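Long-range contacts in L-asparagine oxygenase (Streptomyces coelicolor, PDB 2OG5), which hydroxylates L-asparagine at its 3-position, using iron(II), 2-oxoglutarate and dioxygen, to supply the (2S,3S)-3-hydroxyasparagine of the calcium-dependent antibiotic: residues A153-V158 with Q328-L333; M193-R198 with G299-V304. One frame throughout, in Å; residues are numbered along the deposited sequence.

How the contacts relate
Both contacts lie in one mixed sheet of the jelly-roll core, with centres about 11 Å apart. Strand 326-333 of contact 1 runs antiparallel to strand 191-196 of contact 2, tied by two probable backbone hydrogen bonds, L195 N to Q328 O at 2.8 Å and M193 N to T330 O at 3.0 Å. In sequence, contact 2 is nested within the loop contact 1 closes. The side chain of R329, which binds L-asparagine, comes within about 4 Å of the L194 side chain and the sodium ion held by H179, E181 and H311. L194 lies about 7 Å from that ion, nearest atoms counted, so contact 1 supplies a substrate-site residue and contact 2 lies behind it.

Contact 1: A153-V158 with Q328-L333; sequences ALVQDV and QRTFVL
Q156 and R329, which bury the most surface here, oppose each other as an antiparallel hydrogen-bonded pair and join a second time through their side chains. Q156 N reaches R329 O at 2.9 Å, and R329 N returns to Q156 O at 2.7 Å. R329 NH2 meets Q156 OE1 at 2.7 Å in a straight bond (169° at the hydrogen), in the guanidinium plane, while amide and guanidinium planes stand 70° apart. A bend at chi3 of R329 (66°) directs the guanidinium there. Q156 NE2 donates to A153 O at 2.8 Å, the acceptor lying in the amide plane of Q156, bonding both amide ends and fixing its rotation. F331 CZ sits 3.4 Å above the plane of the R329 guanidinium, offset toward its rim. In this jelly-roll enzyme the pairing joins strand 156-158 to strand 326-333 and places L-asparagine-binding R329 beside N170. On the sheet face opposite R329, Q328 runs alongside D157, their amide and carboxylate planes nearly coplanar, and Q328 NE2 donates to D157 OD1 at 2.8 Å. W326 NE1 also bonds OD1, and S121 bonds OD2. T330 OG1 donates to L154 O at 2.9 Å, an acceptor shared with a water bridging to F331 N.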
loop_
_atom_site.group_PDB
_atom_site.type_symbol
_atom_site.label_atom_id
_atom_site.label_comp_id
_atom_site.label_asym_id
_atom_site.label_seq_id
_atom_site.Cartn_x
_atom_site.Cartn_y
_atom_site.Cartn_z
ATOM N N ALA A 153 9.168 -7.637 7.225
ATOM C CA ALA A 153 9.234 -8.329 5.927
ATOM C C ALA A 153 8.895 -7.370 4.792
ATOM O O ALA A 153 7.980 -6.564 4.900
ATOM C CB ALA A 153 8.277 -9.485 5.888
ATOM N N LEU A 154 9.628 -7.471 3.689
ATOM C CA LEU A 154 9.358 -6.599 2.544
ATOM C C LEU A 154 8.097 -6.957 1.787
ATOM O O LEU A 154 7.502 -6.086 1.153
ATOM C CB LEU A 154 10.529 -6.592 1.564
ATOM C CG LEU A 154 11.849 -6.098 2.154
ATOM C CD1 LEU A 154 12.909 -6.022 1.061
ATOM C CD2 LEU A 154 11.695 -4.757 2.854
ATOM N N VAL A 155 7.692 -8.225 1.843
ATOM C CA VAL A 155 6.504 -8.699 1.139
ATOM C C VAL A 155 5.570 -9.345 2.163
ATOM O O VAL A 155 5.896 -10.398 2.735
ATOM C CB VAL A 155 6.871 -9.678 0.008
ATOM C CG1 VAL A 155 5.614 -10.167 -0.690
ATOM C CG2 VAL A 155 7.850 -9.020 -0.996
ATOM N N GLN A 156 4.407 -8.730 2.372
ATOM C CA GLN A 156 3.517 -9.084 3.483
ATOM C C GLN A 156 2.178 -9.574 2.954
ATOM O O GLN A 156 1.641 -9.024 1.992
ATOM C CB GLN A 156 3.306 -7.861 4.389
ATOM C CG GLN A 156 4.633 -7.232 4.833
ATOM C CD GLN A 156 4.503 -5.972 5.667
ATOM O OE1 GLN A 156 3.401 -5.536 6.017
ATOM N NE2 GLN A 156 5.647 -5.364 5.971
ATOM N N ASP A 157 1.627 -10.597 3.596
ATOM C CA ASP A 157 0.357 -11.159 3.164
ATOM C C ASP A 157 -0.812 -10.389 3.743
ATOM O O ASP A 157 -0.791 -9.963 4.912
ATOM C CB ASP A 157 0.234 -12.628 3.580
ATOM C CG ASP A 157 1.211 -13.528 2.853
ATOM O OD1 ASP A 157 1.400 -13.357 1.640
ATOM O OD2 ASP A 157 1.782 -14.443 3.488
ATOM N N VAL A 158 -1.832 -10.192 2.913
ATOM C CA VAL A 158 -3.105 -9.638 3.363
ATOM C C VAL A 158 -4.133 -10.764 3.208
ATOM O O VAL A 158 -4.579 -11.062 2.090
ATOM C CB VAL A 158 -3.481 -8.393 2.559
ATOM C CG1 VAL A 158 -4.762 -7.767 3.101
ATOM C CG2 VAL A 158 -2.332 -7.371 2.589
ATOM N N GLN A 328 -0.631 -9.667 -1.686
ATOM C CA GLN A 328 0.673 -9.396 -1.091
ATOM C C GLN A 328 0.986 -7.908 -1.238
ATOM O O GLN A 328 0.639 -7.275 -2.238
ATOM C CB GLN A 328 1.753 -10.295 -1.684
ATOM C CG GLN A 328 1.553 -11.731 -1.204
ATOM C CD GLN A 328 2.627 -12.703 -1.625
ATOM O OE1 GLN A 328 3.175 -12.624 -2.733
ATOM N NE2 GLN A 328 2.910 -13.663 -0.747
ATOM N N ARG A 329 1.602 -7.360 -0.194
ATOM C CA ARG A 329 1.793 -5.938 -0.058
ATOM C C ARG A 329 3.265 -5.602 0.121
ATOM O O ARG A 329 3.976 -6.236 0.898
ATOM C CB ARG A 329 1.019 -5.432 1.158
ATOM C CG ARG A 329 1.071 -3.921 1.316
ATOM C CD ARG A 329 0.287 -3.481 2.503
ATOM N NE ARG A 329 0.891 -3.959 3.735
ATOM C CZ ARG A 329 0.319 -3.880 4.928
ATOM N NH1 ARG A 329 -0.885 -3.354 5.064
ATOM N NH2 ARG A 329 0.955 -4.361 5.987
ATOM N N THR A 330 3.702 -4.562 -0.588
ATOM C CA THR A 330 5.022 -3.981 -0.404
ATOM C C THR A 330 4.922 -2.462 -0.374
ATOM O O THR A 330 4.187 -1.861 -1.160
ATOM C CB THR A 330 5.969 -4.413 -1.519
ATOM O OG1 THR A 330 6.178 -5.814 -1.391
ATOM C CG2 THR A 330 7.307 -3.693 -1.447
ATOM N N PHE A 331 5.644 -1.869 0.573
ATOM C CA PHE A 331 5.768 -0.419 0.703
ATOM C C PHE A 331 6.937 0.105 -0.109
ATOM O O PHE A 331 7.986 -0.549 -0.205
ATOM C CB PHE A 331 5.997 -0.032 2.156
ATOM C CG PHE A 331 4.928 -0.509 3.109
ATOM C CD1 PHE A 331 3.589 -0.435 2.781
ATOM C CD2 PHE A 331 5.276 -1.021 4.354
ATOM C CE1 PHE A 331 2.615 -0.851 3.663
ATOM C CE2 PHE A 331 4.304 -1.449 5.245
ATOM C CZ PHE A 331 2.972 -1.349 4.903
ATOM N N VAL A 332 6.767 1.296 -0.682
ATOM C CA VAL A 332 7.827 1.985 -1.408
ATOM C C VAL A 332 8.171 3.306 -0.745
ATOM O O VAL A 332 7.279 4.080 -0.387
ATOM C CB VAL A 332 7.397 2.271 -2.847
ATOM C CG1 VAL A 332 8.538 2.899 -3.640
ATOM C CG2 VAL A 332 6.917 0.978 -3.512
ATOM N N LEU A 333 9.474 3.536 -0.593
ATOM C CA LEU A 333 10.028 4.799 -0.161
ATOM C C LEU A 333 10.650 5.477 -1.381
ATOM O O LEU A 333 11.512 4.912 -2.052
ATOM C CB LEU A 333 11.057 4.588 0.958
ATOM C CG LEU A 333 10.453 3.995 2.240
ATOM C CD1 LEU A 333 11.554 3.506 3.207
ATOM C CD2 LEU A 333 9.538 4.984 2.936
HETATM O O HOH W 1 6.939 -3.656 2.458
#

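Contact 2: M193-R198 with G299-V304; sequences MLLCLR and GELAIV
M193 and I303 form a non-hydrogen-bonded antiparallel pair whose side chains run side by side in the same direction, M193 CG resting 4.0 Å from I303 CG1. Both leave the backbone with the gamma carbon concerned opposite the carbonyl carbon (chi1 -57° and -55°), consistent with their side-by-side course. L195 and L301 make the next pair on this face, but with CG turned opposite the backbone nitrogen in each. L301 CD1 thereby leans across the strand boundary, 4.0 Å from L195 CB and 4.1 Å from M193 CB, so one methyl touches two residues of strand 191-196 that are neighbours on this face, M193 and L195. L195 CD1 lies over the backbone of the other segment, 3.6 Å from E300 O.

The opposite face carries L194 and A302, the hydrogen-bonded pair, whose side chains meet more loosely, CB to CB at 4.5 Å. Their backbones are held in both directions: L194 N reaches A302 O at 2.8 Å, and A302 N reaches L194 O at 2.9 Å. The ladder continues through C196 N to E300 O, a nearly linear bond (174° at the hydrogen), and then G299 N to C196 O. The E300 carboxylate forms a salt bridge with R103 of the adjoining strand 99-103.

Helix 128-140 covers the M193 and L301 side through L133, whereas L207 of strand 207-211 packs on L194 and A302. Within the sheet, strand 191-196 lies between 301-305 and 326-333, antiparallel to both.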
loop_
_atom_site.group_PDB
_atom_site.type_symbol
_atom_site.label_atom_id
_atom_site.label_comp_id
_atom_site.label_asym_id
_atom_site.label_seq_id
_atom_site.Cartn_x
_atom_site.Cartn_y
_atom_site.Cartn_z
ATOM N N MET A 193 1.713 -0.802 -2.407
ATOM C CA MET A 193 1.418 -1.683 -3.536
ATOM C C MET A 193 0.735 -2.940 -3.048
ATOM O O MET A 193 1.204 -3.568 -2.097
ATOM C CB MET A 193 2.707 -2.060 -4.265
ATOM C CG MET A 193 3.470 -0.851 -4.755
ATOM S SD MET A 193 4.794 -1.272 -5.902
ATOM C CE MET A 193 5.827 -2.237 -4.831
ATOM N N LEU A 194 -0.370 -3.298 -3.709
ATOM C CA LEU A 194 -1.140 -4.483 -3.381
ATOM C C LEU A 194 -1.283 -5.349 -4.629
ATOM O O LEU A 194 -1.946 -4.940 -5.594
ATOM C CB LEU A 194 -2.521 -4.068 -2.901
ATOM C CG LEU A 194 -2.568 -3.287 -1.589
ATOM C CD1 LEU A 194 -3.958 -2.683 -1.380
ATOM C CD2 LEU A 194 -2.182 -4.204 -0.445
ATOM N N LEU A 195 -0.641 -6.515 -4.615
ATOM C CA LEU A 195 -0.722 -7.471 -5.724
ATOM C C LEU A 195 -1.721 -8.559 -5.360
ATOM O O LEU A 195 -1.580 -9.219 -4.330
ATOM C CB LEU A 195 0.647 -8.099 -5.999
ATOM C CG LEU A 195 0.741 -9.180 -7.078
ATOM C CD1 LEU A 195 0.408 -8.611 -8.467
ATOM C CD2 LEU A 195 2.117 -9.831 -7.046
ATOM N N CYS A 196 -2.718 -8.760 -6.213
ATOM C CA CYS A 196 -3.736 -9.765 -5.941
ATOM C C CYS A 196 -3.292 -11.134 -6.442
ATOM O O CYS A 196 -3.003 -11.313 -7.623
ATOM C CB CYS A 196 -5.053 -9.378 -6.595
ATOM S SG CYS A 196 -6.356 -10.608 -6.355
ATOM N N LEU A 197 -3.240 -12.094 -5.528
ATOM C CA LEU A 197 -2.951 -13.483 -5.874
ATOM C C LEU A 197 -4.232 -14.289 -6.067
ATOM O O LEU A 197 -4.324 -15.126 -6.958
ATOM C CB LEU A 197 -2.107 -14.135 -4.780
ATOM C CG LEU A 197 -0.710 -13.557 -4.549
ATOM C CD1 LEU A 197 0.026 -14.376 -3.498
ATOM C CD2 LEU A 197 0.110 -13.469 -5.824
ATOM N N ARG A 198 -5.212 -14.030 -5.212
ATOM C CA ARG A 198 -6.486 -14.735 -5.261
ATOM C C ARG A 198 -7.561 -13.721 -4.886
ATOM O O ARG A 198 -7.443 -13.042 -3.870
ATOM C CB ARG A 198 -6.449 -15.907 -4.279
ATOM C CG ARG A 198 -7.661 -16.795 -4.289
ATOM C CD ARG A 198 -7.436 -18.052 -3.465
ATOM N NE ARG A 198 -6.602 -19.035 -4.164
ATOM C CZ ARG A 198 -5.560 -19.683 -3.641
ATOM N NH1 ARG A 198 -5.168 -19.479 -2.390
ATOM N NH2 ARG A 198 -4.912 -20.564 -4.386
ATOM N N GLY A 299 -3.384 -11.157 -10.630
ATOM C CA GLY A 299 -2.532 -10.470 -11.594
ATOM C C GLY A 299 -2.726 -8.969 -11.641
ATOM O O GLY A 299 -2.086 -8.299 -12.450
ATOM N N GLU A 300 -3.608 -8.442 -10.794
ATOM C CA GLU A 300 -3.807 -7.002 -10.703
ATOM C C GLU A 300 -2.949 -6.441 -9.583
ATOM O O GLU A 300 -2.872 -7.024 -8.504
ATOM C CB GLU A 300 -5.273 -6.651 -10.476
ATOM C CG GLU A 300 -6.119 -7.050 -11.661
ATOM C CD GLU A 300 -7.539 -6.560 -11.587
ATOM O OE1 GLU A 300 -7.984 -6.201 -10.471
ATOM O OE2 GLU A 300 -8.192 -6.534 -12.656
ATOM N N LEU A 301 -2.312 -5.310 -9.869
ATOM C CA LEU A 301 -1.448 -4.597 -8.929
ATOM C C LEU A 301 -1.982 -3.186 -8.753
ATOM O O LEU A 301 -1.960 -2.408 -9.705
ATOM C CB LEU A 301 -0.027 -4.530 -9.482
ATOM C CG LEU A 301 1.007 -3.731 -8.692
ATOM C CD1 LEU A 301 1.229 -4.362 -7.326
ATOM C CD2 LEU A 301 2.332 -3.627 -9.462
ATOM N N ALA A 302 -2.458 -2.872 -7.545
ATOM C CA ALA A 302 -2.935 -1.539 -7.210
ATOM C C ALA A 302 -1.793 -0.816 -6.534
ATOM O O ALA A 302 -1.161 -1.377 -5.640
ATOM C CB ALA A 302 -4.128 -1.605 -6.275
ATOM N N ILE A 303 -1.523 0.413 -6.958
ATOM C CA ILE A 303 -0.486 1.234 -6.337
ATOM C C ILE A 303 -1.135 2.528 -5.877
ATOM O O ILE A 303 -1.694 3.273 -6.688
ATOM C CB ILE A 303 0.664 1.535 -7.302
ATOM C CG1 ILE A 303 1.241 0.240 -7.883
ATOM C CG2 ILE A 303 1.769 2.359 -6.596
ATOM C CD1 ILE A 303 2.303 0.481 -8.962
ATOM N N VAL A 304 -1.097 2.761 -4.568
ATOM C CA VAL A 304 -1.737 3.910 -3.942
ATOM C C VAL A 304 -0.658 4.919 -3.531
ATOM O O VAL A 304 0.337 4.551 -2.920
ATOM C CB VAL A 304 -2.529 3.468 -2.699
ATOM C CG1 VAL A 304 -3.210 4.644 -2.037
ATOM C CG2 VAL A 304 -3.565 2.372 -3.072
#